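E3 ubiquitin ligase RavN (Legionella pneumophila, PDB 5MIY) acts as an E3 ubiquitin ligase, a Legionella effector that probably promotes transfer of ubiquitin to target proteins in the infected host cell. Local coordinates at residues S88-Q91 against V92-L95; R114-T117 against E118-R122. One frame throughout, in Å; residues are numbered along the deposited sequence.

Contact 1 of 2, residues S88-Q91 against V92-L95; sequences SKDQ and VIEL
Ser88 and Val92 make the first turn of the helix that runs over residues 89-96. Ser88 is its N-cap. Its carbonyl O takes the amide of Val92 at 2.8 Å, and Val92 CG2 lies 3.2 Å from the same Ser88 O. The Ser88 hydroxyl turns back to accept Gln91 N, 3.0 Å from OG and nearly straight at 173°. Lys89 accepts Ile93 N at its carbonyl O. Its side chain runs alongside that of Ile93, pointing the same way, with Lys89 CG 4.0 Å from Ile93 CD1. Ile93 CG1 stands beside its own backbone N (chi1 -59°), which lays this branch over the Lys89 carbonyl. The Lys89 ammonium group goes elsewhere, to a salt bridge with Asp101. Asp90 comes next and accepts Glu94 N at its carbonyl O. The carboxylates of Asp90 and Glu94 stay apart, with Asp90 OD1 5.2 Å from Glu94 OE1. Gln91 accepts Leu95 N at 2.9 Å, and Leu95 CG packs against the same Gln91 O. Gln91 CG stands beside its own N (chi1 -72°) and the chain then runs extended, bringing OE1 to Ser88 N at 2.8 Å. The exchange of bonds between Ser88 and Gln91 is a capping box. On the inner side, Val92 packs on Phe36 of strand 35-41. The cap thus satisfies Gln91 N, which has no preceding helical carbonyl, while the Asp90 carboxylate, in the first turn, probably interacts favourably with the helix N-terminus.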
loop_
_atom_site.group_PDB
_atom_site.type_symbol
_atom_site.label_atom_id
_atom_site.label_comp_id
_atom_site.label_asym_id
_atom_site.label_seq_id
_atom_site.Cartn_x
_atom_site.Cartn_y
_atom_site.Cartn_z
ATOM N N SER A 88 -7.422 0.061 -13.978
ATOM C CA SER A 88 -6.634 -0.164 -15.178
ATOM C C SER A 88 -5.395 0.725 -15.193
ATOM O O SER A 88 -5.299 1.715 -14.462
ATOM C CB SER A 88 -7.471 0.130 -16.421
ATOM O OG SER A 88 -7.570 1.533 -16.615
ATOM N N LYS A 89 -4.447 0.370 -16.067
ATOM C CA LYS A 89 -3.251 1.189 -16.240
ATOM C C LYS A 89 -3.612 2.603 -16.678
ATOM O O LYS A 89 -2.989 3.575 -16.235
ATOM C CB LYS A 89 -2.311 0.538 -17.258
ATOM C CG LYS A 89 -1.170 1.431 -17.725
ATOM C CD LYS A 89 -0.168 0.654 -18.570
ATOM C CE LYS A 89 -0.838 -0.005 -19.764
ATOM N NZ LYS A 89 0.073 -0.964 -20.458
ATOM N N ASP A 90 -4.612 2.736 -17.554
ATOM C CA ASP A 90 -5.061 4.060 -17.971
ATOM C C ASP A 90 -5.588 4.847 -16.781
ATOM O O ASP A 90 -5.227 6.013 -16.581
ATOM C CB ASP A 90 -6.137 3.937 -19.054
ATOM C CG ASP A 90 -5.552 3.693 -20.434
ATOM O OD1 ASP A 90 -4.427 4.170 -20.700
ATOM O OD2 ASP A 90 -6.222 3.024 -21.253
ATOM N N GLN A 91 -6.440 4.212 -15.970
ATOM C CA GLN A 91 -6.933 4.860 -14.759
ATOM C C GLN A 91 -5.790 5.226 -13.820
ATOM O O GLN A 91 -5.810 6.295 -13.198
ATOM C CB GLN A 91 -7.949 3.958 -14.059
ATOM C CG GLN A 91 -9.280 3.858 -14.797
ATOM C CD GLN A 91 -10.147 2.719 -14.293
ATOM O OE1 GLN A 91 -9.643 1.724 -13.774
ATOM N NE2 GLN A 91 -11.461 2.860 -14.449
ATOM N N VAL A 92 -4.777 4.355 -13.706
ATOM C CA VAL A 92 -3.615 4.686 -12.884
ATOM C C VAL A 92 -2.947 5.953 -13.402
ATOM O O VAL A 92 -2.579 6.845 -12.628
ATOM C CB VAL A 92 -2.616 3.511 -12.840
ATOM C CG1 VAL A 92 -1.322 3.957 -12.189
ATOM C CG2 VAL A 92 -3.203 2.321 -12.104
ATOM N N ILE A 93 -2.788 6.060 -14.721
ATOM C CA ILE A 93 -2.151 7.244 -15.285
ATOM C C ILE A 93 -3.007 8.482 -15.037
ATOM O O ILE A 93 -2.488 9.548 -14.683
ATOM C CB ILE A 93 -1.872 7.036 -16.785
ATOM C CG1 ILE A 93 -0.956 5.826 -16.993
ATOM C CG2 ILE A 93 -1.248 8.283 -17.392
ATOM C CD1 ILE A 93 -0.943 5.316 -18.419
ATOM N N GLU A 94 -4.329 8.355 -15.189
ATOM C CA GLU A 94 -5.204 9.518 -15.056
ATOM C C GLU A 94 -5.266 9.999 -13.612
ATOM O O GLU A 94 -5.268 11.208 -13.351
ATOM C CB GLU A 94 -6.607 9.183 -15.563
ATOM C CG GLU A 94 -6.685 8.957 -17.066
ATOM C CD GLU A 94 -7.847 8.062 -17.467
ATOM O OE1 GLU A 94 -7.803 7.495 -18.581
ATOM O OE2 GLU A 94 -8.803 7.926 -16.669
ATOM N N LEU A 95 -5.308 9.066 -12.660
ATOM C CA LEU A 95 -5.476 9.433 -11.261
ATOM C C LEU A 95 -4.154 9.832 -10.609
ATOM O O LEU A 95 -4.116 10.790 -9.830
ATOM C CB LEU A 95 -6.126 8.278 -10.499
ATOM C CG LEU A 95 -7.533 7.866 -10.943
ATOM C CD1 LEU A 95 -7.884 6.463 -10.465
ATOM C CD2 LEU A 95 -8.571 8.876 -10.461
#

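Contact 2 of 2, residues R114-T117 against E118-R122; sequences RELT and ENWAR
Leu116 and Trp120 meet one turn apart on the C-terminal helix 111-125, an i to i+4 pair on a regular alpha-helix. This is the closely packed side-chain part of the contact. The two side chains lie side by side and point the same way. Leu116 CG reaches Trp120 CD1 at 3.9 Å, and Leu116 CD1 comes to 3.8 Å from Trp120 NE1. The leucine touches the five-membered part of the indole, not the benzene part. Its CG is turned away from the backbone N (chi1 176°), and this carries the branch forward to the ring. Trp120 CD1 also lies 3.5 Å from Leu116 O, which at the same time accepts Trp120 N. Asn119 is packed close to the backbone as well. Its CG lies 3.1 Å from Glu115 O, which accepts Asn119 N. Ala121 adds a small methyl next to Thr117 O.

The charged side chains are held more loosely. All residues of the contact are exposed, Leu116 and Trp120 included, and the helix lies far from the centre of the chain. Arg114 and Glu115 join the second segment mainly through their carbonyls, while their charged ends stand off from it. Arg114 NE stays 6.8 Å from Glu118 OE2. Thr117 sends its hydroxyl back along the helix to Lys113 O. Several residues, including Leu116, Glu118, Trp120 and Arg122, touch a crystal neighbour, so their outer positions may partly reflect crystal packing. Glu118 is extended beyond CG and pairs with Arg122, one turn on, in a salt bridge on the exposed surface. Its two hydrogen bonds are weak: Glu118 OE1 lies in the plane of the guanidinium, at its edge, 3.3 Å from Arg122 NE and 3.4 Å from Arg122 NH2.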
loop_
_atom_site.group_PDB
_atom_site.type_symbol
_atom_site.label_atom_id
_atom_site.label_comp_id
_atom_site.label_asym_id
_atom_site.label_seq_id
_atom_site.Cartn_x
_atom_site.Cartn_y
_atom_site.Cartn_z
ATOM N N ARG A 114 16.597 -11.765 6.993
ATOM C CA ARG A 114 18.047 -11.949 7.002
ATOM C C ARG A 114 18.630 -11.692 8.389
ATOM O O ARG A 114 19.486 -12.457 8.867
ATOM C CB ARG A 114 18.678 -11.021 5.961
ATOM C CG ARG A 114 20.185 -10.981 5.966
ATOM C CD ARG A 114 20.712 -10.380 4.662
ATOM N NE ARG A 114 20.254 -9.003 4.467
ATOM C CZ ARG A 114 19.449 -8.603 3.484
ATOM N NH1 ARG A 114 19.008 -9.472 2.581
ATOM N NH2 ARG A 114 19.087 -7.326 3.400
ATOM N N GLU A 115 18.155 -10.642 9.068
ATOM C CA GLU A 115 18.662 -10.340 10.409
ATOM C C GLU A 115 18.225 -11.390 11.417
ATOM O O GLU A 115 19.005 -11.775 12.302
ATOM C CB GLU A 115 18.201 -8.951 10.860
ATOM C CG GLU A 115 18.949 -7.825 10.169
ATOM C CD GLU A 115 18.417 -6.445 10.521
ATOM O OE1 GLU A 115 17.859 -6.275 11.631
ATOM O OE2 GLU A 115 18.556 -5.531 9.678
ATOM N N LEU A 116 16.982 -11.864 11.306
ATOM C CA LEU A 116 16.529 -12.955 12.172
ATOM C C LEU A 116 17.403 -14.200 12.004
ATOM O O LEU A 116 17.826 -14.820 12.995
ATOM C CB LEU A 116 15.063 -13.274 11.858
ATOM C CG LEU A 116 14.499 -14.465 12.638
ATOM C CD1 LEU A 116 14.242 -14.055 14.063
ATOM C CD2 LEU A 116 13.221 -14.948 11.986
ATOM N N THR A 117 17.669 -14.585 10.752
ATOM C CA THR A 117 18.491 -15.763 10.476
ATOM C C THR A 117 19.900 -15.600 11.036
ATOM O O THR A 117 20.436 -16.516 11.676
ATOM C CB THR A 117 18.524 -16.021 8.968
ATOM O OG1 THR A 117 17.172 -16.152 8.497
ATOM C CG2 THR A 117 19.293 -17.294 8.664
ATOM N N GLU A 118 20.515 -14.433 10.812
ATOM C CA GLU A 118 21.841 -14.188 11.373
ATOM C C GLU A 118 21.821 -14.223 12.905
ATOM O O GLU A 118 22.744 -14.772 13.536
ATOM C CB GLU A 118 22.382 -12.850 10.864
ATOM C CG GLU A 118 23.707 -12.439 11.485
ATOM C CD GLU A 118 24.279 -11.168 10.881
ATOM O OE1 GLU A 118 25.510 -10.976 10.977
ATOM O OE2 GLU A 118 23.511 -10.367 10.302
ATOM N N ASN A 119 20.773 -13.668 13.521
ATOM C CA ASN A 119 20.678 -13.681 14.983
ATOM C C ASN A 119 20.605 -15.109 15.521
ATOM O O ASN A 119 21.298 -15.458 16.494
ATOM C CB ASN A 119 19.452 -12.880 15.456
ATOM C CG ASN A 119 19.646 -11.377 15.353
ATOM O OD1 ASN A 119 20.741 -10.912 15.058
ATOM N ND2 ASN A 119 18.576 -10.607 15.607
ATOM N N TRP A 120 19.782 -15.961 14.899
ATOM C CA TRP A 120 19.727 -17.363 15.322
ATOM C C TRP A 120 21.073 -18.058 15.132
ATOM O O TRP A 120 21.537 -18.782 16.028
ATOM C CB TRP A 120 18.634 -18.125 14.558
ATOM C CG TRP A 120 17.266 -18.005 15.143
ATOM C CD1 TRP A 120 16.169 -17.427 14.561
ATOM C CD2 TRP A 120 16.834 -18.476 16.429
ATOM N NE1 TRP A 120 15.086 -17.514 15.399
ATOM C CE2 TRP A 120 15.464 -18.145 16.556
ATOM C CE3 TRP A 120 17.477 -19.124 17.494
ATOM C CZ2 TRP A 120 14.718 -18.446 17.701
ATOM C CZ3 TRP A 120 16.727 -19.446 18.637
ATOM C CH2 TRP A 120 15.360 -19.101 18.725
ATOM N N ALA A 121 21.714 -17.858 13.970
ATOM C CA ALA A 121 22.977 -18.537 13.700
ATOM C C ALA A 121 24.051 -18.128 14.700
ATOM O O ALA A 121 24.812 -18.978 15.191
ATOM C CB ALA A 121 23.443 -18.260 12.269
ATOM N N ARG A 122 24.126 -16.837 15.027
ATOM C CA ARG A 122 25.131 -16.390 15.988
ATOM C C ARG A 122 24.831 -16.924 17.381
ATOM O O ARG A 122 25.751 -17.297 18.125
ATOM C CB ARG A 122 25.215 -14.863 15.999
ATOM C CG ARG A 122 25.873 -14.309 14.757
ATOM C CD ARG A 122 26.330 -12.874 14.952
ATOM N NE ARG A 122 26.868 -12.331 13.713
ATOM C CZ ARG A 122 28.151 -12.379 13.375
ATOM N NH1 ARG A 122 29.028 -12.949 14.190
ATOM N NH2 ARG A 122 28.557 -11.864 12.220
#

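How the contacts relate
Both contacts are local, each within one helix, and both lie at the surface. They share no element: contact 1 belongs to helix 89-96 and contact 2 to helix 111-125. Their centres are about 42 Å apart, on opposite sides of the centre of the chain. Contact 1 has one buried residue and touches Phe36 on strand 35-41, at one edge of the four-stranded sheet; its distinguishing chemistry is polar capping at a helix start. Contact 2 lies further out, its centre about 28 Å from that of the chain against 16 Å, with every touching residue exposed. It is a mid-helix stretch, marked by an apolar pair and a salt bridge with weak hydrogen bonds instead of a cap.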